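Sugar ABC transporter, sugar-binding protein (Streptococcus pneumoniae, PDB 2HEU) probably binds a sugar, likely raffinose or a related oligosaccharide, outside the cell and delivers it to an ABC import system. Local coordinates at residues 33-44 / 314-324. Residues are numbered along the deposited sequence; the frame is centred on the assembly and turned at random. Where two conformers were deposited one is given.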
ATOM      1  N   THR A  33      -9.072 -17.518   6.550  1.00 13.24           N
ATOM      2  CA  THR A  33      -9.425 -16.792   7.732  1.00 13.23           C
ATOM      3  C   THR A  33     -10.727 -16.009   7.529  1.00 12.15           C
ATOM      4  O   THR A  33     -11.556 -15.971   8.443  1.00 12.58           O
ATOM      5  CB  THR A  33      -8.264 -15.860   8.156  1.00 14.20           C
ATOM      6  OG1 THR A  33      -7.071 -16.622   8.367  1.00 15.62           O
ATOM      7  CG2 THR A  33      -8.619 -15.144   9.442  1.00 15.04           C
ATOM      8  N   LEU A  34     -10.896 -15.402   6.344  1.00 12.16           N
ATOM      9  CA  LEU A  34     -12.137 -14.732   6.079  1.00 12.08           C
ATOM     10  C   LEU A  34     -13.324 -15.657   6.132  1.00 12.36           C
ATOM     11  O   LEU A  34     -14.408 -15.283   6.612  1.00 12.54           O
ATOM     12  CB  LEU A  34     -12.084 -13.989   4.752  1.00 12.20           C
ATOM     13  CG  LEU A  34     -11.171 -12.724   4.778  1.00 11.96           C
ATOM     14  CD1 LEU A  34     -10.804 -12.310   3.356  1.00 13.14           C
ATOM     15  CD2 LEU A  34     -11.821 -11.577   5.555  1.00 13.43           C
ATOM     16  N   GLU A  35     -13.186 -16.851   5.629  0.50 10.84           N
ATOM     17  CA  GLU A  35     -14.347 -17.732   5.680  0.50 10.06           C
ATOM     18  C   GLU A  35     -14.660 -18.189   7.095  0.50 12.10           C
ATOM     19  O   GLU A  35     -15.821 -18.351   7.500  0.50 12.37           O
ATOM     20  CB  GLU A  35     -14.144 -18.850   4.689  0.50 10.70           C
ATOM     21  CG  GLU A  35     -14.108 -18.419   3.225  0.50 12.31           C
ATOM     22  CD  GLU A  35     -13.728 -19.498   2.239  0.50 15.11           C
ATOM     23  OE1 GLU A  35     -14.423 -20.536   2.190  0.50 16.79           O
ATOM     24  OE2 GLU A  35     -12.717 -19.362   1.510  0.50 14.28           O
ATOM     25  N   GLU A  36     -13.612 -18.406   7.892  0.50 11.60           N
ATOM     26  CA  GLU A  36     -13.747 -18.657   9.294  0.50 11.64           C
ATOM     27  C   GLU A  36     -14.506 -17.574  10.034  0.50 12.91           C
ATOM     28  O   GLU A  36     -15.468 -17.871  10.713  0.50 15.09           O
ATOM     29  CB  GLU A  36     -12.355 -18.833   9.954  0.50 11.77           C
ATOM     30  CG  GLU A  36     -11.713 -20.188   9.599  0.50 12.83           C
ATOM     31  CD  GLU A  36     -10.236 -20.293  10.042  0.50 15.88           C
ATOM     32  OE1 GLU A  36      -9.636 -19.305  10.525  0.50 18.03           O
ATOM     33  OE2 GLU A  36      -9.667 -21.379   9.853  0.50 18.36           O
ATOM     34  N   ILE A  37     -14.081 -16.312   9.870  1.00 12.63           N
ATOM     35  CA  ILE A  37     -14.771 -15.158  10.429  1.00 12.35           C
ATOM     36  C   ILE A  37     -16.224 -15.164   9.898  1.00 12.33           C
ATOM     37  O   ILE A  37     -17.140 -14.806  10.677  1.00 12.74           O
ATOM     38  CB  ILE A  37     -14.004 -13.882  10.041  1.00 12.31           C
ATOM     39  CG1 ILE A  37     -12.698 -13.824  10.797  1.00 13.99           C
ATOM     40  CG2 ILE A  37     -14.913 -12.618  10.276  1.00 14.53           C
ATOM     41  CD1 ILE A  37     -11.749 -12.688  10.284  1.00 16.40           C
ATOM     42  N   THR A  38     -16.421 -15.484   8.636  1.00 12.46           N
ATOM     43  CA  THR A  38     -17.767 -15.539   8.134  1.00 12.73           C
ATOM     44  C   THR A  38     -18.586 -16.590   8.808  1.00 11.65           C
ATOM     45  O   THR A  38     -19.769 -16.329   9.125  1.00 13.41           O
ATOM     46  CB  THR A  38     -17.694 -15.736   6.564  1.00 14.32           C
ATOM     47  OG1 THR A  38     -17.093 -14.547   5.959  1.00 14.82           O
ATOM     48  CG2 THR A  38     -19.086 -15.914   5.959  1.00 16.34           C
ATOM     49  N   ARG A  39     -18.056 -17.756   9.104  1.00 12.73           N
ATOM     50  CA  ARG A  39     -18.804 -18.721   9.937  1.00 13.50           C
ATOM     51  C   ARG A  39     -19.054 -18.222  11.325  1.00 13.15           C
ATOM     52  O   ARG A  39     -20.140 -18.499  11.853  1.00 13.52           O
ATOM     53  CB  ARG A  39     -18.085 -20.053   9.906  1.00 14.00           C
ATOM     54  CG  ARG A  39     -18.247 -20.810   8.608  1.00 16.76           C
ATOM     55  CD  ARG A  39     -17.790 -22.241   8.561  1.00 18.32           C
ATOM     56  NE  ARG A  39     -16.369 -22.300   8.671  1.00 18.21           N
ATOM     57  CZ  ARG A  39     -15.547 -22.255   7.598  1.00 17.82           C
ATOM     58  NH1 ARG A  39     -15.981 -22.224   6.327  1.00 22.69           N
ATOM     59  NH2 ARG A  39     -14.284 -22.323   7.792  1.00 19.45           N
ATOM     60  N   ASP A  40     -18.145 -17.480  11.925  1.00 12.87           N
ATOM     61  CA  ASP A  40     -18.443 -16.863  13.188  1.00 13.06           C
ATOM     62  C   ASP A  40     -19.651 -15.906  13.087  1.00 13.14           C
ATOM     63  O   ASP A  40     -20.553 -15.899  13.959  1.00 13.29           O
ATOM     64  CB  ASP A  40     -17.245 -16.070  13.723  1.00 13.61           C
ATOM     65  CG  ASP A  40     -16.002 -16.921  14.015  1.00 15.58           C
ATOM     66  OD1 ASP A  40     -16.112 -18.153  14.197  1.00 18.53           O
ATOM     67  OD2 ASP A  40     -14.915 -16.310  14.098  1.00 15.79           O
ATOM     68  N   PHE A  41     -19.698 -15.116  12.019  1.00 13.00           N
ATOM     69  CA  PHE A  41     -20.817 -14.174  11.773  1.00 12.21           C
ATOM     70  C   PHE A  41     -22.104 -14.939  11.650  1.00 11.98           C
ATOM     71  O   PHE A  41     -23.164 -14.566  12.171  1.00 13.27           O
ATOM     72  CB  PHE A  41     -20.489 -13.368  10.532  1.00 12.40           C
ATOM     73  CG  PHE A  41     -21.624 -12.487  10.104  1.00 12.01           C
ATOM     74  CD1 PHE A  41     -21.893 -11.312  10.679  1.00 13.29           C
ATOM     75  CD2 PHE A  41     -22.410 -12.890   9.022  1.00 12.72           C
ATOM     76  CE1 PHE A  41     -22.916 -10.504  10.286  1.00 14.26           C
ATOM     77  CE2 PHE A  41     -23.409 -12.038   8.561  1.00 13.11           C
ATOM     78  CZ  PHE A  41     -23.703 -10.868   9.179  1.00 13.69           C
ATOM     79  N   GLU A  42     -22.059 -16.041  10.862  1.00 13.07           N
ATOM     80  CA  GLU A  42     -23.253 -16.899  10.644  1.00 12.01           C
ATOM     81  C   GLU A  42     -23.725 -17.564  11.881  1.00 12.77           C
ATOM     82  O   GLU A  42     -24.924 -17.809  12.041  1.00 15.45           O
ATOM     83  CB  GLU A  42     -22.911 -17.885   9.595  1.00 12.53           C
ATOM     84  CG  GLU A  42     -22.800 -17.326   8.151  1.00 12.74           C
ATOM     85  CD  GLU A  42     -22.349 -18.287   7.099  1.00 12.84           C
ATOM     86  OE1 GLU A  42     -21.735 -19.343   7.408  1.00 16.73           O
ATOM     87  OE2 GLU A  42     -22.561 -18.033   5.900  1.00 15.57           O
ATOM     88  N   LYS A  43     -22.854 -17.919  12.791  1.00 13.05           N
ATOM     89  CA  LYS A  43     -23.272 -18.494  14.072  0.50 13.45           C
ATOM     90  C   LYS A  43     -24.006 -17.469  14.930  1.00 14.03           C
ATOM     91  O   LYS A  43     -24.999 -17.781  15.578  1.00 14.44           O
ATOM     92  CB  LYS A  43     -22.076 -19.108  14.797  0.50 14.09           C
ATOM     93  CG  LYS A  43     -22.459 -19.585  16.163  0.50 15.73           C
ATOM     94  CD  LYS A  43     -21.272 -19.995  17.075  0.50 18.92           C
ATOM     95  CE  LYS A  43     -20.559 -21.196  16.531  0.50 20.84           C
ATOM     96  NZ  LYS A  43     -19.763 -21.986  17.496  0.50 25.14           N
ATOM     97  N   GLU A  44     -23.548 -16.202  14.882  1.00 13.06           N
ATOM     98  CA  GLU A  44     -24.209 -15.100  15.591  1.00 13.94           C
ATOM     99  C   GLU A  44     -25.554 -14.773  14.950  1.00 13.58           C
ATOM    100  O   GLU A  44     -26.442 -14.255  15.624  1.00 16.35           O
ATOM    101  CB  GLU A  44     -23.274 -13.916  15.693  1.00 14.48           C
ATOM    102  CG  GLU A  44     -23.842 -12.737  16.402  1.00 16.36           C
ATOM    103  CD  GLU A  44     -22.697 -11.827  16.912  1.00 17.17           C
ATOM    104  OE1 GLU A  44     -21.742 -12.289  17.579  1.00 23.91           O
ATOM    105  OE2 GLU A  44     -22.829 -10.672  16.698  1.00 18.14           O
ATOM    106  N   TYR A 314     -19.690  -6.198  11.659  1.00 12.34           N
ATOM    107  CA  TYR A 314     -19.075  -7.253  12.369  1.00 12.04           C
ATOM    108  C   TYR A 314     -17.539  -7.173  12.242  1.00 12.15           C
ATOM    109  O   TYR A 314     -16.820  -7.326  13.249  1.00 12.75           O
ATOM    110  CB  TYR A 314     -19.570  -8.649  11.817  1.00 13.44           C
ATOM    111  CG  TYR A 314     -19.135  -9.808  12.596  1.00 12.37           C
ATOM    112  CD1 TYR A 314     -18.256 -10.745  12.120  1.00 12.54           C
ATOM    113  CD2 TYR A 314     -19.656 -10.047  13.859  1.00 13.50           C
ATOM    114  CE1 TYR A 314     -17.902 -11.831  12.811  1.00 12.66           C
ATOM    115  CE2 TYR A 314     -19.313 -11.175  14.601  1.00 13.10           C
ATOM    116  CZ  TYR A 314     -18.423 -12.044  14.078  1.00 12.86           C
ATOM    117  OH  TYR A 314     -17.982 -13.139  14.790  1.00 15.80           O
ATOM    118  N   MET A 315     -17.052  -6.912  11.023  1.00 11.75           N
ATOM    119  CA  MET A 315     -15.614  -6.857  10.817  1.00 12.68           C
ATOM    120  C   MET A 315     -14.959  -5.673  11.494  1.00 12.36           C
ATOM    121  O   MET A 315     -13.724  -5.691  11.714  1.00 15.10           O
ATOM    122  CB  MET A 315     -15.342  -6.885   9.308  1.00 12.43           C
ATOM    123  CG  MET A 315     -13.875  -7.160   8.929  1.00 15.19           C
ATOM    124  SD  MET A 315     -13.555  -8.890   9.109  1.00 19.49           S
ATOM    125  CE  MET A 315     -12.676  -8.479   9.714  1.00 11.43           C
ATOM    126  N   THR A 316     -15.711  -4.602  11.785  1.00 12.07           N
ATOM    127  CA  THR A 316     -15.170  -3.458  12.521  1.00 13.29           C
ATOM    128  C   THR A 316     -14.993  -3.703  14.040  1.00 13.06           C
ATOM    129  O   THR A 316     -14.429  -2.864  14.712  1.00 14.31           O
ATOM    130  CB  THR A 316     -15.964  -2.195  12.303  1.00 14.60           C
ATOM    131  OG1 THR A 316     -17.259  -2.294  13.000  1.00 14.21           O
ATOM    132  CG2 THR A 316     -16.195  -1.744  10.874  1.00 13.18           C
ATOM    133  N   ARG A 317     -15.554  -4.797  14.542  1.00 13.36           N
ATOM    134  CA  ARG A 317     -15.425  -5.072  15.962  1.00 14.15           C
ATOM    135  C   ARG A 317     -13.981  -5.491  16.274  1.00 14.00           C
ATOM    136  O   ARG A 317     -13.406  -6.280  15.528  1.00 14.43           O
ATOM    137  CB  ARG A 317     -16.350  -6.223  16.354  1.00 14.00           C
ATOM    138  CG  ARG A 317     -17.799  -5.888  16.178  1.00 14.21           C
ATOM    139  CD  ARG A 317     -18.672  -7.052  16.496  1.00 16.12           C
ATOM    140  NE  ARG A 317     -20.046  -6.763  16.230  1.00 16.72           N
ATOM    141  CZ  ARG A 317     -21.064  -7.568  16.517  1.00 16.54           C
ATOM    142  NH1 ARG A 317     -20.783  -8.746  17.086  1.00 16.69           N
ATOM    143  NH2 ARG A 317     -22.261  -7.257  16.151  1.00 15.74           N
ATOM    144  N   PRO A 318     -13.369  -5.006  17.356  1.00 15.70           N
ATOM    145  CA  PRO A 318     -11.962  -5.329  17.592  1.00 16.18           C
ATOM    146  C   PRO A 318     -11.675  -6.746  17.704  1.00 15.33           C
ATOM    147  O   PRO A 318     -10.680  -7.210  17.158  1.00 16.24           O
ATOM    148  CB  PRO A 318     -11.674  -4.597  18.924  1.00 19.90           C
ATOM    149  CG  PRO A 318     -12.837  -3.953  19.347  1.00 19.64           C
ATOM    150  CD  PRO A 318     -13.925  -4.069  18.345  1.00 17.40           C
ATOM    151  N   GLU A 319     -12.565  -7.538  18.359  1.00 16.03           N
ATOM    152  CA  GLU A 319     -12.260  -8.926  18.523  1.00 16.47           C
ATOM    153  C   GLU A 319     -12.443  -9.791  17.251  1.00 15.97           C
ATOM    154  O   GLU A 319     -11.980 -10.923  17.169  1.00 19.20           O
ATOM    155  CB  GLU A 319     -13.214  -9.467  19.665  1.00 19.65           C
ATOM    156  CG  GLU A 319     -14.744  -9.452  19.373  1.00 20.33           C
ATOM    157  CD  GLU A 319     -15.460  -8.117  19.553  1.00 18.73           C
ATOM    158  OE1 GLU A 319     -14.818  -7.100  19.880  1.00 22.04           O
ATOM    159  OE2 GLU A 319     -16.725  -8.125  19.590  1.00 24.22           O
ATOM    160  N   VAL A 320     -13.132  -9.222  16.298  1.00 14.40           N
ATOM    161  CA  VAL A 320     -13.256  -9.879  14.972  1.00 15.01           C
ATOM    162  C   VAL A 320     -12.064  -9.497  14.068  1.00 14.57           C
ATOM    163  O   VAL A 320     -11.373 -10.399  13.594  1.00 14.55           O
ATOM    164  CB  VAL A 320     -14.579  -9.507  14.257  1.00 13.18           C
ATOM    165  CG1 VAL A 320     -14.687 -10.164  12.948  1.00 14.01           C
ATOM    166  CG2 VAL A 320     -15.788  -9.924  15.183  1.00 13.93           C
ATOM    167  N   MET A 321     -11.802  -8.221  13.974  1.00 13.57           N
ATOM    168  CA  MET A 321     -10.649  -7.726  13.246  1.00 13.89           C
ATOM    169  C   MET A 321      -9.392  -8.385  13.764  1.00 14.54           C
ATOM    170  O   MET A 321      -8.468  -8.707  12.992  1.00 14.52           O
ATOM    171  CB  MET A 321     -10.612  -6.207  13.233  1.00 14.50           C
ATOM    172  CG  MET A 321      -9.440  -5.643  12.414  1.00 15.50           C
ATOM    173  SD  MET A 321      -9.808  -5.948  10.636  1.00 20.49           S
ATOM    174  CE  MET A 321      -8.252  -6.355  10.149  1.00 20.04           C
ATOM    175  N   GLN A 322      -9.292  -8.619  15.107  1.00 14.46           N
ATOM    176  CA  GLN A 322      -8.120  -9.258  15.642  1.00 15.25           C
ATOM    177  C   GLN A 322      -7.792 -10.597  14.962  1.00 14.09           C
ATOM    178  O   GLN A 322      -6.618 -10.934  14.769  1.00 16.24           O
ATOM    179  CB  GLN A 322      -8.290  -9.520  17.136  1.00 16.11           C
ATOM    180  CG  GLN A 322      -7.007  -9.901  17.891  1.00 16.24           C
ATOM    181  CD  GLN A 322      -6.092  -8.739  18.091  1.00 17.03           C
ATOM    182  OE1 GLN A 322      -4.884  -8.710  17.603  1.00 20.52           O
ATOM    183  NE2 GLN A 322      -6.592  -7.747  18.709  1.00 16.45           N
ATOM    184  N   LYS A 323      -8.846 -11.379  14.652  0.50 14.84           N
ATOM    185  CA  LYS A 323      -8.630 -12.647  14.074  0.50 13.92           C
ATOM    186  C   LYS A 323      -7.926 -12.509  12.734  0.50 14.18           C
ATOM    187  O   LYS A 323      -7.026 -13.287  12.451  0.50 14.70           O
ATOM    188  CB  LYS A 323      -9.953 -13.389  13.874  0.50 14.81           C
ATOM    189  CG  LYS A 323     -10.476 -14.027  15.123  0.50 16.15           C
ATOM    190  CD  LYS A 323     -11.524 -15.095  14.844  0.50 17.64           C
ATOM    191  CE  LYS A 323     -12.088 -15.596  16.202  0.50 19.19           C
ATOM    192  NZ  LYS A 323     -12.871 -16.858  15.936  0.50 21.12           N
ATOM    193  N   TYR A 324      -8.385 -11.579  11.915  1.00 13.23           N
ATOM    194  CA  TYR A 324      -7.756 -11.334  10.622  1.00 13.45           C
ATOM    195  C   TYR A 324      -6.347 -10.792  10.782  1.00 13.29           C
ATOM    196  O   TYR A 324      -5.395 -11.274  10.170  1.00 14.10           O
ATOM    197  CB  TYR A 324      -8.629 -10.316   9.822  1.00 12.95           C
ATOM    198  CG  TYR A 324      -8.116 -10.048   8.448  1.00 12.40           C
ATOM    199  CD1 TYR A 324      -8.617 -10.692   7.350  1.00 13.33           C
ATOM    200  CD2 TYR A 324      -7.142  -9.041   8.238  1.00 13.62           C
ATOM    201  CE1 TYR A 324      -8.157 -10.362   6.041  1.00 14.30           C
ATOM    202  CE2 TYR A 324      -6.709  -8.779   7.006  1.00 13.19           C
ATOM    203  CZ  TYR A 324      -7.144  -9.442   5.915  1.00 13.06           C
ATOM    204  OH  TYR A 324      -6.703  -9.127   4.633  1.00 12.57           O
TER
HETATM  205  O   HOH W   1     -15.149 -13.591  14.586  1.00 17.83           O
HETATM  206  O   HOH W   2     -19.357 -13.614  17.093  1.00 19.14           O
HETATM  207  O   HOH W   3     -24.786  -8.362  17.011  1.00 35.91           O
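The Y314 ring is wedged between F41 and V320. F41 CB lies 3.7 Å above one face of the ring and V320 CG2 3.5 Å above the opposite face, both toward the rim. The F41 ring turns its edge to Y314 at 62° between planes, an edge-to-face pair with centroids 5.4 Å apart. With CG anti to the backbone N (chi1 -172°), Y314 reaches among I37, D40, F41 and E44 as a knob into their hole. Its hydroxyl ends beside D40 CB and is held by two waters, one bonded to D40 OD2, the other to E44 OE1. I37 is the reciprocal knob, among Y314, M315, V320 and K323, its CG2 3.6 Å from V320 CG1. The extended K323 chain brings NZ into a salt bridge 2.8 Å from D40 OD2, on the syn side but tilted from the carboxylate plane. R317 NH1 forms another with the syn lone pair of E44 OE2 at 2.8 Å, bent to 148° at the hydrogen; R317 NH2 also bridges to E313. Helices 33-44 and 318-324 run nearly antiparallel, axes 10.0 Å apart. The former also covers edge strand 48-53 through T38 and F41, consistent with an alpha/beta lobe of the periplasmic-binding-protein fold.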